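Local atomic coordinates of pantothenate synthetase (Francisella tularensis subsp. tularensis, PDB entry 3N8H), a protein that probably catalyses the ATP-dependent condensation of pantoate with beta-alanine to form pantothenate, by way of a pantoyl-adenylate intermediate. Residues 149-161 / 173-187. Sequence-based numbering, arbitrary orientation.
With AMP (adenosine monophosphate), chain D; PRO (proline), chain C.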
loop_
_atom_site.group_PDB
_atom_site.type_symbol
_atom_site.label_atom_id
_atom_site.label_comp_id
_atom_site.label_asym_id
_atom_site.label_seq_id
_atom_site.Cartn_x
_atom_site.Cartn_y
_atom_site.Cartn_z
ATOM N N LEU A 149 -14.445 -13.716 2.308
ATOM C CA LEU A 149 -14.542 -13.266 0.927
ATOM C C LEU A 149 -15.317 -14.300 0.115
ATOM O O LEU A 149 -15.226 -15.504 0.385
ATOM C CB LEU A 149 -13.141 -13.091 0.305
ATOM C CG LEU A 149 -12.135 -12.091 0.897
ATOM C CD1 LEU A 149 -10.822 -12.152 0.130
ATOM C CD2 LEU A 149 -12.705 -10.667 0.873
ATOM N N GLY A 150 -16.071 -13.835 -0.886
ATOM C CA GLY A 150 -16.815 -14.732 -1.747
ATOM C C GLY A 150 -15.956 -15.200 -2.926
ATOM O O GLY A 150 -15.212 -14.427 -3.540
ATOM N N GLU A 151 -16.053 -16.485 -3.238
ATOM C CA GLU A 151 -15.369 -17.053 -4.395
ATOM C C GLU A 151 -15.788 -16.397 -5.730
ATOM O O GLU A 151 -15.029 -16.387 -6.718
ATOM C CB GLU A 151 -15.655 -18.553 -4.432
ATOM C CG GLU A 151 -15.071 -19.274 -5.614
ATOM C CD GLU A 151 -15.541 -20.702 -5.667
ATOM O OE1 GLU A 151 -16.472 -20.992 -6.448
ATOM O OE2 GLU A 151 -14.989 -21.526 -4.908
ATOM N N LYS A 152 -16.992 -15.846 -5.769
ATOM C CA LYS A 152 -17.489 -15.253 -7.014
ATOM C C LYS A 152 -16.537 -14.215 -7.595
ATOM O O LYS A 152 -16.397 -14.097 -8.811
ATOM C CB LYS A 152 -18.848 -14.601 -6.793
ATOM C CG LYS A 152 -19.551 -14.272 -8.106
ATOM C CD LYS A 152 -20.814 -13.489 -7.875
ATOM C CE LYS A 152 -20.517 -12.026 -7.852
ATOM N NZ LYS A 152 -21.587 -11.314 -7.114
ATOM N N ASP A 153 -15.923 -13.424 -6.719
ATOM C CA ASP A 153 -14.945 -12.444 -7.151
ATOM C C ASP A 153 -13.561 -13.089 -7.019
ATOM O O ASP A 153 -12.774 -12.795 -6.100
ATOM C CB ASP A 153 -15.095 -11.192 -6.308
ATOM C CG ASP A 153 -16.485 -10.586 -6.433
ATOM O OD1 ASP A 153 -16.735 -9.933 -7.471
ATOM O OD2 ASP A 153 -17.314 -10.769 -5.507
ATOM N N TYR A 154 -13.296 -14.011 -7.939
ATOM C CA TYR A 154 -12.135 -14.907 -7.834
ATOM C C TYR A 154 -10.781 -14.203 -7.841
ATOM O O TYR A 154 -9.867 -14.518 -7.036
ATOM C CB TYR A 154 -12.148 -15.921 -8.977
ATOM C CG TYR A 154 -11.318 -17.140 -8.679
ATOM C CD1 TYR A 154 -11.831 -18.172 -7.899
ATOM C CD2 TYR A 154 -10.018 -17.259 -9.173
ATOM C CE1 TYR A 154 -11.078 -19.303 -7.623
ATOM C CE2 TYR A 154 -9.246 -18.392 -8.899
ATOM C CZ TYR A 154 -9.787 -19.410 -8.123
ATOM O OH TYR A 154 -9.048 -20.537 -7.837
ATOM N N GLN A 155 -10.628 -13.292 -8.792
ATOM C CA GLN A 155 -9.374 -12.541 -8.905
ATOM C C GLN A 155 -9.153 -11.650 -7.670
ATOM O O GLN A 155 -8.041 -11.569 -7.124
ATOM C CB GLN A 155 -9.397 -11.713 -10.166
ATOM C CG GLN A 155 -9.194 -12.541 -11.423
ATOM C CD GLN A 155 -9.480 -11.720 -12.674
ATOM O OE1 GLN A 155 -10.645 -11.477 -13.032
ATOM N NE2 GLN A 155 -8.415 -11.258 -13.327
ATOM N N GLN A 156 -10.232 -11.002 -7.238
ATOM C CA GLN A 156 -10.252 -10.265 -5.971
ATOM C C GLN A 156 -9.674 -11.108 -4.819
ATOM O O GLN A 156 -8.825 -10.635 -4.065
ATOM C CB GLN A 156 -11.692 -9.864 -5.622
ATOM C CG GLN A 156 -11.791 -9.166 -4.275
ATOM C CD GLN A 156 -13.041 -8.365 -4.135
ATOM O OE1 GLN A 156 -13.123 -7.229 -4.609
ATOM N NE2 GLN A 156 -14.041 -8.953 -3.494
ATOM N N VAL A 157 -10.160 -12.340 -4.655
ATOM C CA VAL A 157 -9.630 -13.210 -3.594
ATOM C C VAL A 157 -8.111 -13.396 -3.700
ATOM O O VAL A 157 -7.383 -13.193 -2.716
ATOM C CB VAL A 157 -10.298 -14.601 -3.608
ATOM C CG1 VAL A 157 -9.533 -15.558 -2.705
ATOM C CG2 VAL A 157 -11.745 -14.514 -3.164
HETATM N N MSE A 158 -7.639 -13.781 -4.893
HETATM C CA MSE A 158 -6.213 -14.031 -5.138
HETATM C C MSE A 158 -5.390 -12.785 -4.852
HETATM O O MSE A 158 -4.345 -12.845 -4.212
HETATM C CB MSE A 158 -5.989 -14.471 -6.589
HETATM C CG MSE A 158 -6.715 -15.745 -6.981
HETATM SE SE MSE A 158 -6.296 -16.308 -8.816
HETATM C CE MSE A 158 -4.345 -16.424 -8.704
ATOM N N LEU A 159 -5.880 -11.651 -5.323
ATOM C CA LEU A 159 -5.212 -10.386 -5.104
ATOM C C LEU A 159 -5.178 -10.025 -3.614
ATOM O O LEU A 159 -4.166 -9.536 -3.104
ATOM C CB LEU A 159 -5.910 -9.278 -5.912
ATOM C CG LEU A 159 -5.727 -9.334 -7.414
ATOM C CD1 LEU A 159 -6.500 -8.208 -8.092
ATOM C CD2 LEU A 159 -4.220 -9.258 -7.729
ATOM N N ILE A 160 -6.272 -10.279 -2.900
ATOM C CA ILE A 160 -6.269 -9.929 -1.490
ATOM C C ILE A 160 -5.321 -10.870 -0.712
ATOM O O ILE A 160 -4.697 -10.463 0.268
ATOM C CB ILE A 160 -7.715 -9.891 -0.900
ATOM C CG1 ILE A 160 -8.487 -8.683 -1.457
ATOM C CG2 ILE A 160 -7.697 -9.859 0.642
ATOM C CD1 ILE A 160 -9.970 -8.693 -1.030
ATOM N N LYS A 161 -5.185 -12.114 -1.166
ATOM C CA LYS A 161 -4.274 -13.049 -0.484
ATOM C C LYS A 161 -2.856 -12.546 -0.690
ATOM O O LYS A 161 -2.023 -12.623 0.217
ATOM C CB LYS A 161 -4.430 -14.494 -0.990
ATOM C CG LYS A 161 -5.755 -15.181 -0.622
ATOM C CD LYS A 161 -5.853 -16.589 -1.245
ATOM C CE LYS A 161 -6.946 -17.451 -0.589
ATOM N NZ LYS A 161 -7.112 -18.775 -1.319
ATOM N N ILE A 173 -7.603 -15.706 5.658
ATOM C CA ILE A 173 -8.642 -15.484 4.644
ATOM C C ILE A 173 -9.484 -16.739 4.427
ATOM O O ILE A 173 -8.955 -17.796 4.104
ATOM C CB ILE A 173 -8.037 -15.006 3.327
ATOM C CG1 ILE A 173 -7.538 -13.571 3.510
ATOM C CG2 ILE A 173 -9.064 -15.075 2.176
ATOM C CD1 ILE A 173 -6.408 -13.210 2.619
ATOM N N ILE A 174 -10.794 -16.595 4.620
ATOM C CA ILE A 174 -11.764 -17.666 4.425
ATOM C C ILE A 174 -12.585 -17.391 3.144
ATOM O O ILE A 174 -13.317 -16.409 3.077
ATOM C CB ILE A 174 -12.732 -17.759 5.628
ATOM C CG1 ILE A 174 -11.954 -17.957 6.942
ATOM C CG2 ILE A 174 -13.707 -18.920 5.430
ATOM C CD1 ILE A 174 -11.215 -16.708 7.420
ATOM N N VAL A 175 -12.437 -18.244 2.129
ATOM C CA VAL A 175 -13.202 -18.108 0.880
ATOM C C VAL A 175 -14.509 -18.898 0.953
ATOM O O VAL A 175 -14.516 -20.048 1.391
ATOM C CB VAL A 175 -12.375 -18.601 -0.329
ATOM C CG1 VAL A 175 -13.109 -18.314 -1.631
ATOM C CG2 VAL A 175 -11.018 -17.920 -0.316
ATOM N N CYS A 176 -15.602 -18.291 0.499
ATOM C CA CYS A 176 -16.934 -18.852 0.682
ATOM C C CYS A 176 -17.651 -19.060 -0.652
ATOM O O CYS A 176 -17.500 -18.247 -1.550
ATOM C CB CYS A 176 -17.761 -17.918 1.578
ATOM S SG CYS A 176 -17.042 -17.657 3.241
ATOM N N PRO A 177 -18.468 -20.127 -0.753
ATOM C CA PRO A 177 -19.093 -20.569 -1.999
ATOM C C PRO A 177 -20.067 -19.530 -2.500
ATOM O O PRO A 177 -20.734 -18.856 -1.713
ATOM C CB PRO A 177 -19.890 -21.825 -1.588
ATOM C CG PRO A 177 -19.444 -22.182 -0.255
ATOM C CD PRO A 177 -18.890 -20.949 0.395
ATOM N N THR A 178 -20.168 -19.423 -3.809
ATOM C CA THR A 178 -21.066 -18.459 -4.450
ATOM C C THR A 178 -22.538 -18.872 -4.269
ATOM O O THR A 178 -22.947 -19.983 -4.641
ATOM C CB THR A 178 -20.732 -18.322 -5.941
ATOM O OG1 THR A 178 -19.429 -17.744 -6.070
ATOM C CG2 THR A 178 -21.757 -17.409 -6.659
ATOM N N GLN A 179 -23.322 -17.991 -3.661
ATOM C CA GLN A 179 -24.736 -18.249 -3.497
ATOM C C GLN A 179 -25.465 -17.896 -4.790
ATOM O O GLN A 179 -25.183 -16.862 -5.398
ATOM C CB GLN A 179 -25.314 -17.440 -2.329
ATOM C CG GLN A 179 -24.649 -17.733 -0.995
ATOM C CD GLN A 179 -24.663 -19.221 -0.679
ATOM O OE1 GLN A 179 -25.706 -19.793 -0.414
ATOM N NE2 GLN A 179 -23.504 -19.856 -0.756
ATOM N N ARG A 180 -26.433 -18.741 -5.165
ATOM C CA ARG A 180 -27.106 -18.644 -6.455
ATOM C C ARG A 180 -28.641 -18.665 -6.343
ATOM O O ARG A 180 -29.207 -19.277 -5.411
ATOM C CB ARG A 180 -26.623 -19.795 -7.362
ATOM C CG ARG A 180 -25.109 -19.780 -7.626
ATOM C CD ARG A 180 -24.590 -20.918 -8.531
ATOM N NE ARG A 180 -23.130 -20.804 -8.693
ATOM C CZ ARG A 180 -22.540 -19.975 -9.554
ATOM N NH1 ARG A 180 -23.293 -19.217 -10.363
ATOM N NH2 ARG A 180 -21.207 -19.909 -9.629
ATOM N N GLN A 181 -29.305 -17.988 -7.292
ATOM C CA GLN A 181 -30.733 -18.200 -7.578
ATOM C C GLN A 181 -31.011 -19.616 -8.088
ATOM O O GLN A 181 -30.116 -20.285 -8.611
ATOM C CB GLN A 181 -31.227 -17.245 -8.675
ATOM C CG GLN A 181 -31.165 -15.796 -8.337
ATOM C CD GLN A 181 -32.127 -15.418 -7.208
ATOM O OE1 GLN A 181 -32.862 -16.262 -6.697
ATOM N NE2 GLN A 181 -32.122 -14.139 -6.822
ATOM N N PRO A 182 -32.281 -20.057 -8.014
ATOM C CA PRO A 182 -32.554 -21.408 -8.485
ATOM C C PRO A 182 -32.042 -21.697 -9.916
ATOM O O PRO A 182 -31.633 -22.826 -10.208
ATOM C CB PRO A 182 -34.079 -21.509 -8.375
ATOM C CG PRO A 182 -34.393 -20.653 -7.169
ATOM C CD PRO A 182 -33.410 -19.497 -7.241
ATOM N N SER A 183 -32.038 -20.678 -10.777
ATOM C CA SER A 183 -31.575 -20.819 -12.159
ATOM C C SER A 183 -30.069 -21.041 -12.237
ATOM O O SER A 183 -29.570 -21.554 -13.227
ATOM C CB SER A 183 -31.949 -19.572 -12.989
ATOM O OG SER A 183 -31.260 -18.426 -12.509
ATOM N N GLY A 184 -29.347 -20.646 -11.187
ATOM C CA GLY A 184 -27.893 -20.670 -11.196
ATOM C C GLY A 184 -27.283 -19.270 -11.176
ATOM O O GLY A 184 -26.132 -19.104 -10.805
ATOM N N LEU A 185 -28.055 -18.266 -11.592
ATOM C CA LEU A 185 -27.623 -16.871 -11.516
ATOM C C LEU A 185 -27.107 -16.485 -10.126
ATOM O O LEU A 185 -27.851 -16.549 -9.143
ATOM C CB LEU A 185 -28.798 -15.951 -11.920
ATOM C CG LEU A 185 -28.612 -14.435 -11.896
ATOM C CD1 LEU A 185 -27.586 -13.996 -12.948
ATOM C CD2 LEU A 185 -29.953 -13.745 -12.113
ATOM N N PRO A 186 -25.835 -16.067 -10.046
ATOM C CA PRO A 186 -25.236 -15.623 -8.796
ATOM C C PRO A 186 -26.028 -14.473 -8.188
ATOM O O PRO A 186 -26.502 -13.584 -8.903
ATOM C CB PRO A 186 -23.869 -15.075 -9.229
ATOM C CG PRO A 186 -23.598 -15.655 -10.526
ATOM C CD PRO A 186 -24.905 -15.938 -11.185
ATOM N N LEU A 187 -26.160 -14.476 -6.870
ATOM C CA LEU A 187 -26.672 -13.290 -6.184
ATOM C C LEU A 187 -25.648 -12.148 -6.275
ATOM O O LEU A 187 -24.437 -12.365 -6.125
ATOM C CB LEU A 187 -27.012 -13.628 -4.737
ATOM C CG LEU A 187 -28.121 -14.678 -4.680
ATOM C CD1 LEU A 187 -28.279 -15.177 -3.264
ATOM C CD2 LEU A 187 -29.414 -14.064 -5.226
HETATM P P AMP D . -19.650 -6.659 -2.842
HETATM O O1P AMP D . -20.547 -6.045 -1.772
HETATM O O2P AMP D . -20.329 -7.130 -4.092
HETATM O O3P AMP D . -18.430 -5.856 -3.113
HETATM O "O5'" AMP D . -19.239 -8.081 -2.179
HETATM C "C5'" AMP D . -18.805 -8.201 -0.824
HETATM C "C4'" AMP D . -18.334 -9.608 -0.550
HETATM O "O4'" AMP D . -19.452 -10.529 -0.758
HETATM C "C3'" AMP D . -17.193 -10.082 -1.467
HETATM O "O3'" AMP D . -16.326 -10.971 -0.742
HETATM C "C2'" AMP D . -17.948 -10.860 -2.538
HETATM O "O2'" AMP D . -17.190 -11.813 -3.266
HETATM C "C1'" AMP D . -19.058 -11.505 -1.711
HETATM N N9 AMP D . -20.190 -11.942 -2.536
HETATM C C8 AMP D . -20.848 -11.187 -3.446
HETATM N N7 AMP D . -21.820 -11.920 -4.059
HETATM C C5 AMP D . -21.763 -13.178 -3.552
HETATM C C6 AMP D . -22.506 -14.438 -3.766
HETATM N N6 AMP D . -23.494 -14.477 -4.676
HETATM N N1 AMP D . -22.170 -15.525 -3.048
HETATM C C2 AMP D . -21.151 -15.462 -2.158
HETATM N N3 AMP D . -20.433 -14.348 -1.902
HETATM C C4 AMP D . -20.690 -13.185 -2.555
HETATM N N PRO C . -17.958 -5.921 -6.107
HETATM C CA PRO C . -16.921 -4.899 -6.230
HETATM C C PRO C . -17.281 -3.908 -7.338
HETATM O O PRO C . -18.244 -4.149 -8.076
HETATM C CB PRO C . -15.686 -5.714 -6.616
HETATM C CG PRO C . -15.912 -7.041 -5.970
HETATM C CD PRO C . -17.400 -7.281 -6.021
HETATM O O HOH W 1 -18.885 -21.307 -5.184
HETATM O O HOH W 2 -18.012 -18.864 -7.898
#
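Val175 and Ile173, on one face of the edge strand, pack against helix 154-161 within a beta-alpha-beta unit. Val175 divides its methyls: CG2 meets Val157 CG1 at 3.7 Å, while CG1, anti to the backbone N (chi1 -174°), lies against CA and CB of Glu151. Ile173 sends CG2 to Leu149 CD1 and CD1 to CG of Lys161 (3.8 Å), whose aliphatic chain runs on across Val175. The parallel strands are joined by Leu149 N to Ile174 O, Cys176 N to Leu149 O and a nearly straight bond from Glu151 N to Cys176 O (2.8 Å). Beyond them, two waters bridge Glu151 OE1 to Thr178, one through its N and the other through OG1; OE1 also forms a salt bridge with Arg240. Lys152, bent at chi3 (89°), passes CD by Pro186 CB and brings NZ 3.2 Å from Leu187 O, to which it donates, and 3.1 Å from N7 of AMP. That carbonyl also accepts from AMP N6 (2.7 Å), Gln179 reads N1 and N6 through its backbone, and Gly150 N donates to the ribose O3'. The backbone pattern is consistent with selection of adenine, and the Lys152 bond and base recognition share one acceptor, Leu187 O.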